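Local structure of beta-1,4-galactanase (Humicola insolens, 1HJQ) at residues 295-300 against 304-309; 246-251 against 274-279. The protein hydrolyses the beta-1,4-galactosidic linkages of type I arabinogalactans, as a family 53 glycoside hydrolase of clan GH-A. One frame throughout, in Å; residues are numbered along the deposited sequence.

Along the chain, contact 2 comes first. Strand 240-245 of the barrel ends at the nucleophile Glu245, runs into residues 246-251, and the loop that follows returns as helix 270-286, whose residues 274-279 pack back on 246-251. The chain then enters strand 290-296, the eighth and last of the barrel, and contact 1 closes a much tighter loop, with three residues between 295-300 and 304-309. The contacts therefore lie in series, neither nested nor crossed. They touch each other where the chain leaves strand 240-245 and reaches the end of strand 290-296: Tyr295 OH lies 2.9 Å from Trp248 N, and Trp296 O lies 2.9 Å from Asn247 ND2, both probable hydrogen bonds.

Contact 1: residues 295-300 against 304-309; sequences YWEPAW and ANLGSS
The carbonyl O of Asn305 holds together the turn that delivers Leu306 onto Trp296 and Glu297. It accepts two bonds from one residue: Ser308 N at 3.0 Å closes the turn, and Ser308 OG adds a second at 2.8 Å, lying in the carbonyl plane. The turn, from Asn305 to Ser308, is type I', so both central residues have positive phi. Gly307 takes this up readily; for Leu306 (phi 54°) it is less usual. Serine suits the closing position because its short hydroxyl can fold back onto the turn, and Ser308 OG also bonds the backbone N of Cys310, the residue joined by a disulfide to Cys252.

Leu306 is the apolar side chain that the turn presents to 295-300. Its CD2 methyl rests 3.4 Å from Glu297 CB and 3.9 Å from Trp300 CB, while CD1 faces the carbonyl oxygens of Trp296 and Glu297. A branched aliphatic chain can meet all of these at once.

Trp296 ends strand 290-296, the eighth strand of a (beta/alpha)8 TIM barrel, at the C-terminal rim where clan GH-A enzymes carry their two catalytic glutamates. Its side chain approaches that of the nucleophile Glu245 to about 4 Å between nearest atoms. With CG anti to the backbone N (chi1 -166°), the indole lies alongside the leucine side chain, the two running in opposite directions: CZ3 lies 3.8 Å from Leu306 CB, and Leu306 O sits at the ring edge near its plane. Glu297 CG covers one indole face, over its centre. Beyond it the chain bends at chi2 (-74°), carrying the carboxylate away from the leucine to Ser11 and to a salt bridge with Arg47. A type I turn from Glu297 to Trp300, with Pro298 in its first central position, brings Trp300 round to the leucine.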
loop_
_atom_site.group_PDB
_atom_site.type_symbol
_atom_site.label_atom_id
_atom_site.label_comp_id
_atom_site.label_asym_id
_atom_site.label_seq_id
_atom_site.Cartn_x
_atom_site.Cartn_y
_atom_site.Cartn_z
ATOM N N TYR A 295 -3.311 -6.941 -1.752
ATOM C CA TYR A 295 -2.936 -7.852 -0.681
ATOM C C TYR A 295 -1.472 -7.536 -0.367
ATOM O O TYR A 295 -0.652 -7.405 -1.281
ATOM C CB TYR A 295 -3.064 -9.297 -1.152
ATOM C CG TYR A 295 -3.093 -10.289 -0.017
ATOM C CD1 TYR A 295 -4.305 -10.747 0.507
ATOM C CD2 TYR A 295 -1.912 -10.743 0.560
ATOM C CE1 TYR A 295 -4.333 -11.633 1.586
ATOM C CE2 TYR A 295 -1.930 -11.626 1.632
ATOM C CZ TYR A 295 -3.139 -12.065 2.143
ATOM O OH TYR A 295 -3.140 -12.918 3.219
ATOM N N TRP A 296 -1.138 -7.420 0.915
ATOM C CA TRP A 296 0.228 -7.079 1.293
ATOM C C TRP A 296 1.177 -8.252 1.523
ATOM O O TRP A 296 0.927 -9.111 2.368
ATOM C CB TRP A 296 0.228 -6.188 2.541
ATOM C CG TRP A 296 1.551 -5.535 2.780
ATOM C CD1 TRP A 296 2.154 -4.594 1.990
ATOM C CD2 TRP A 296 2.467 -5.810 3.842
ATOM N NE1 TRP A 296 3.393 -4.272 2.494
ATOM C CE2 TRP A 296 3.610 -5.005 3.631
ATOM C CE3 TRP A 296 2.438 -6.663 4.954
ATOM C CZ2 TRP A 296 4.714 -5.029 4.489
ATOM C CZ3 TRP A 296 3.540 -6.685 5.813
ATOM C CH2 TRP A 296 4.659 -5.874 5.570
ATOM N N GLU A 297 2.269 -8.256 0.758
ATOM C CA GLU A 297 3.324 -9.267 0.838
ATOM C C GLU A 297 2.859 -10.714 0.894
ATOM O O GLU A 297 3.178 -11.451 1.827
ATOM C CB GLU A 297 4.219 -8.959 2.033
ATOM C CG GLU A 297 5.063 -7.708 1.831
ATOM C CD GLU A 297 6.204 -7.941 0.864
ATOM O OE1 GLU A 297 6.257 -9.029 0.252
ATOM O OE2 GLU A 297 7.050 -7.037 0.717
ATOM N N PRO A 298 2.120 -11.152 -0.135
ATOM C CA PRO A 298 1.616 -12.524 -0.187
ATOM C C PRO A 298 2.709 -13.574 -0.341
ATOM O O PRO A 298 2.499 -14.738 -0.003
ATOM C CB PRO A 298 0.691 -12.498 -1.400
ATOM C CG PRO A 298 1.410 -11.563 -2.318
ATOM C CD PRO A 298 1.801 -10.434 -1.386
ATOM N N ALA A 299 3.874 -13.163 -0.834
ATOM C CA ALA A 299 4.961 -14.108 -1.077
ATOM C C ALA A 299 6.190 -14.019 -0.186
ATOM O O ALA A 299 7.216 -14.616 -0.497
ATOM C CB ALA A 299 5.386 -14.024 -2.543
ATOM N N TRP A 300 6.089 -13.297 0.923
ATOM C CA TRP A 300 7.221 -13.149 1.835
ATOM C C TRP A 300 7.305 -14.348 2.782
ATOM O O TRP A 300 7.153 -14.211 3.999
ATOM C CB TRP A 300 7.068 -11.864 2.642
ATOM C CG TRP A 300 8.358 -11.338 3.152
ATOM C CD1 TRP A 300 9.538 -12.013 3.245
ATOM C CD2 TRP A 300 8.589 -10.046 3.717
ATOM N NE1 TRP A 300 10.493 -11.226 3.839
ATOM C CE2 TRP A 300 9.938 -10.011 4.140
ATOM C CE3 TRP A 300 7.786 -8.914 3.912
ATOM C CZ2 TRP A 300 10.504 -8.884 4.754
ATOM C CZ3 TRP A 300 8.348 -7.793 4.525
ATOM C CH2 TRP A 300 9.693 -7.788 4.937
ATOM N N ALA A 304 6.410 -14.951 7.123
ATOM C CA ALA A 304 5.008 -15.373 7.100
ATOM C C ALA A 304 3.997 -14.600 7.936
ATOM O O ALA A 304 2.907 -14.296 7.456
ATOM C CB ALA A 304 4.919 -16.849 7.446
ATOM N N ASN A 305 4.335 -14.294 9.181
ATOM C CA ASN A 305 3.406 -13.564 10.035
ATOM C C ASN A 305 3.187 -12.148 9.535
ATOM O O ASN A 305 2.195 -11.518 9.877
ATOM C CB ASN A 305 3.908 -13.534 11.483
ATOM C CG ASN A 305 5.218 -12.809 11.632
ATOM O OD1 ASN A 305 6.233 -13.200 11.052
ATOM N ND2 ASN A 305 5.208 -11.742 12.417
ATOM N N LEU A 306 4.112 -11.656 8.717
ATOM C CA LEU A 306 4.021 -10.311 8.148
ATOM C C LEU A 306 3.830 -9.212 9.195
ATOM O O LEU A 306 3.068 -8.264 8.988
ATOM C CB LEU A 306 2.894 -10.251 7.110
ATOM C CG LEU A 306 3.113 -11.129 5.864
ATOM C CD1 LEU A 306 1.857 -11.163 5.006
ATOM C CD2 LEU A 306 4.294 -10.595 5.061
ATOM N N GLY A 307 4.527 -9.351 10.320
ATOM C CA GLY A 307 4.449 -8.361 11.376
ATOM C C GLY A 307 3.198 -8.380 12.229
ATOM O O GLY A 307 3.012 -7.495 13.061
ATOM N N SER A 308 2.343 -9.379 12.038
ATOM C CA SER A 308 1.110 -9.477 12.816
ATOM C C SER A 308 1.237 -10.551 13.892
ATOM O O SER A 308 2.277 -11.213 14.013
ATOM C CB SER A 308 -0.070 -9.824 11.906
ATOM O OG SER A 308 -0.017 -11.189 11.530
ATOM N N SER A 309 0.179 -10.729 14.673
ATOM C CA SER A 309 0.210 -11.735 15.719
ATOM C C SER A 309 -0.143 -13.103 15.130
ATOM O O SER A 309 -0.096 -14.122 15.819
ATOM C CB SER A 309 -0.747 -11.366 16.860
ATOM O OG SER A 309 -2.094 -11.353 16.426
#

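Contact 2: residues 246-251 against 274-279; sequences TNWPTS and TQYIQS
Trp248 overlaps one face of Tyr276 in an offset stack. The centroid of its six-membered ring lies 4.6 Å from that of the phenol ring, and the planes are inclined by 24°. The overlap is toward the rim: Trp248 CE3 stands over the phenol face, 3.3 Å from Tyr276 CD1. The indole's five-membered ring instead meets the methylene of Tyr276, whose CB makes an off-centre CH-pi contact 4.1 Å from that ring's centroid. Pro249 CD lies against the opposite indole face, so the tryptophan is sandwiched between its own neighbour and the helix. A large flat ring suits this place because both faces are used, while its one polar atom, NE1, donates a hydrogen bond to Pro267 O.

In the TIM barrel, residues 246-251 leave the C-terminal end of strand 240-245 just after the nucleophile Glu245, and helix 270-286 is the helix that follows this strand. The stack thus ties the buried first part of this loop, Thr246 to Trp248, to that helix. A chi1 of -177° turns the Tyr276 ring away from its backbone N and extends it from the helix, which places CE2 against Thr246. There Thr246 OG1 sits in the plane of the phenol ring, 3.3 Å from Tyr276 CE2. The hydroxyl bonds Phe213 O; a short side chain with a hydroxyl suits the place, since OG1 can reach that oxygen and still lie at the ring edge. Asn247 O approaches the same CE2 obliquely, at 3.6 Å. Within the helix, Gln275 O, one residue before Tyr276, accepts from both Ser279 N and Ser279 OG, which reach it from opposite faces of its plane.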
loop_
_atom_site.group_PDB
_atom_site.type_symbol
_atom_site.label_atom_id
_atom_site.label_comp_id
_atom_site.label_asym_id
_atom_site.label_seq_id
_atom_site.Cartn_x
_atom_site.Cartn_y
_atom_site.Cartn_z
ATOM N N THR A 246 -4.105 -5.485 3.009
ATOM C CA THR A 246 -4.962 -6.425 3.713
ATOM C C THR A 246 -4.344 -7.813 3.647
ATOM O O THR A 246 -3.594 -8.121 2.724
ATOM C CB THR A 246 -6.380 -6.473 3.120
ATOM O OG1 THR A 246 -7.223 -7.237 3.990
ATOM C CG2 THR A 246 -6.371 -7.114 1.736
ATOM N N ASN A 247 -4.661 -8.638 4.637
ATOM C CA ASN A 247 -4.148 -9.998 4.720
ATOM C C ASN A 247 -5.192 -10.868 5.399
ATOM O O ASN A 247 -6.097 -10.369 6.063
ATOM C CB ASN A 247 -2.884 -10.061 5.590
ATOM C CG ASN A 247 -1.636 -9.537 4.893
ATOM O OD1 ASN A 247 -0.630 -9.260 5.548
ATOM N ND2 ASN A 247 -1.684 -9.417 3.573
ATOM N N TRP A 248 -5.058 -12.174 5.222
ATOM C CA TRP A 248 -5.928 -13.134 5.874
ATOM C C TRP A 248 -5.029 -14.327 6.097
ATOM O O TRP A 248 -4.397 -14.815 5.165
ATOM C CB TRP A 248 -7.120 -13.528 5.012
ATOM C CG TRP A 248 -8.013 -14.480 5.750
ATOM C CD1 TRP A 248 -8.050 -15.839 5.622
ATOM C CD2 TRP A 248 -8.932 -14.152 6.795
ATOM N NE1 TRP A 248 -8.932 -16.380 6.527
ATOM C CE2 TRP A 248 -9.489 -15.366 7.259
ATOM C CE3 TRP A 248 -9.338 -12.951 7.389
ATOM C CZ2 TRP A 248 -10.432 -15.411 8.290
ATOM C CZ3 TRP A 248 -10.275 -12.996 8.414
ATOM C CH2 TRP A 248 -10.810 -14.219 8.854
ATOM N N PRO A 249 -4.952 -14.813 7.338
ATOM C CA PRO A 249 -4.095 -15.952 7.643
ATOM C C PRO A 249 -4.631 -17.335 7.324
ATOM O O PRO A 249 -5.832 -17.564 7.337
ATOM C CB PRO A 249 -3.831 -15.774 9.132
ATOM C CG PRO A 249 -5.130 -15.241 9.619
ATOM C CD PRO A 249 -5.513 -14.231 8.569
ATOM N N THR A 250 -3.714 -18.252 7.031
ATOM C CA THR A 250 -4.059 -19.644 6.760
ATOM C C THR A 250 -3.697 -20.394 8.040
ATOM O O THR A 250 -3.953 -21.593 8.178
ATOM C CB THR A 250 -3.231 -20.224 5.622
ATOM O OG1 THR A 250 -1.871 -20.345 6.046
ATOM C CG2 THR A 250 -3.309 -19.323 4.406
ATOM N N SER A 251 -3.092 -19.656 8.967
ATOM C CA SER A 251 -2.677 -20.177 10.258
ATOM C C SER A 251 -2.580 -19.009 11.230
ATOM O O SER A 251 -1.857 -18.045 10.977
ATOM C CB SER A 251 -1.313 -20.853 10.137
ATOM O OG SER A 251 -0.905 -21.419 11.373
ATOM N N THR A 274 -9.485 -16.733 0.102
ATOM C CA THR A 274 -10.277 -16.439 -1.085
ATOM C C THR A 274 -11.549 -15.732 -0.660
ATOM O O THR A 274 -11.874 -14.647 -1.138
ATOM C CB THR A 274 -10.645 -17.738 -1.836
ATOM O OG1 THR A 274 -9.444 -18.454 -2.154
ATOM C CG2 THR A 274 -11.388 -17.425 -3.132
ATOM N N GLN A 275 -12.256 -16.368 0.262
ATOM C CA GLN A 275 -13.505 -15.854 0.799
ATOM C C GLN A 275 -13.332 -14.428 1.330
ATOM O O GLN A 275 -14.102 -13.530 0.982
ATOM C CB GLN A 275 -13.961 -16.782 1.921
ATOM C CG GLN A 275 -15.403 -16.662 2.338
ATOM C CD GLN A 275 -15.757 -17.702 3.384
ATOM O OE1 GLN A 275 -15.382 -18.878 3.262
ATOM N NE2 GLN A 275 -16.481 -17.284 4.419
ATOM N N TYR A 276 -12.313 -14.221 2.164
ATOM C CA TYR A 276 -12.065 -12.909 2.748
ATOM C C TYR A 276 -11.673 -11.855 1.719
ATOM O O TYR A 276 -12.227 -10.756 1.704
ATOM C CB TYR A 276 -10.967 -12.990 3.817
ATOM C CG TYR A 276 -10.702 -11.671 4.518
ATOM C CD1 TYR A 276 -11.519 -11.228 5.566
ATOM C CD2 TYR A 276 -9.635 -10.865 4.133
ATOM C CE1 TYR A 276 -11.268 -10.014 6.218
ATOM C CE2 TYR A 276 -9.377 -9.654 4.768
ATOM C CZ TYR A 276 -10.189 -9.232 5.810
ATOM O OH TYR A 276 -9.898 -8.042 6.444
ATOM N N ILE A 277 -10.705 -12.183 0.873
ATOM C CA ILE A 277 -10.248 -11.244 -0.138
ATOM C C ILE A 277 -11.394 -10.860 -1.053
ATOM O O ILE A 277 -11.495 -9.718 -1.490
ATOM C CB ILE A 277 -9.097 -11.841 -0.976
ATOM C CG1 ILE A 277 -7.889 -12.099 -0.071
ATOM C CG2 ILE A 277 -8.720 -10.887 -2.110
ATOM C CD1 ILE A 277 -6.756 -12.827 -0.751
ATOM N N GLN A 278 -12.271 -11.814 -1.327
ATOM C CA GLN A 278 -13.406 -11.555 -2.195
ATOM C C GLN A 278 -14.448 -10.675 -1.506
ATOM O O GLN A 278 -15.031 -9.796 -2.136
ATOM C CB GLN A 278 -14.021 -12.881 -2.654
ATOM C CG GLN A 278 -15.139 -12.749 -3.680
ATOM C CD GLN A 278 -15.061 -13.811 -4.769
ATOM O OE1 GLN A 278 -14.848 -15.002 -4.488
ATOM N NE2 GLN A 278 -15.243 -13.388 -6.022
ATOM N N SER A 279 -14.677 -10.906 -0.216
ATOM C CA SER A 279 -15.638 -10.107 0.542
ATOM C C SER A 279 -15.186 -8.650 0.586
ATOM O O SER A 279 -15.989 -7.730 0.413
ATOM C CB SER A 279 -15.755 -10.614 1.976
ATOM O OG SER A 279 -16.214 -11.945 2.013
#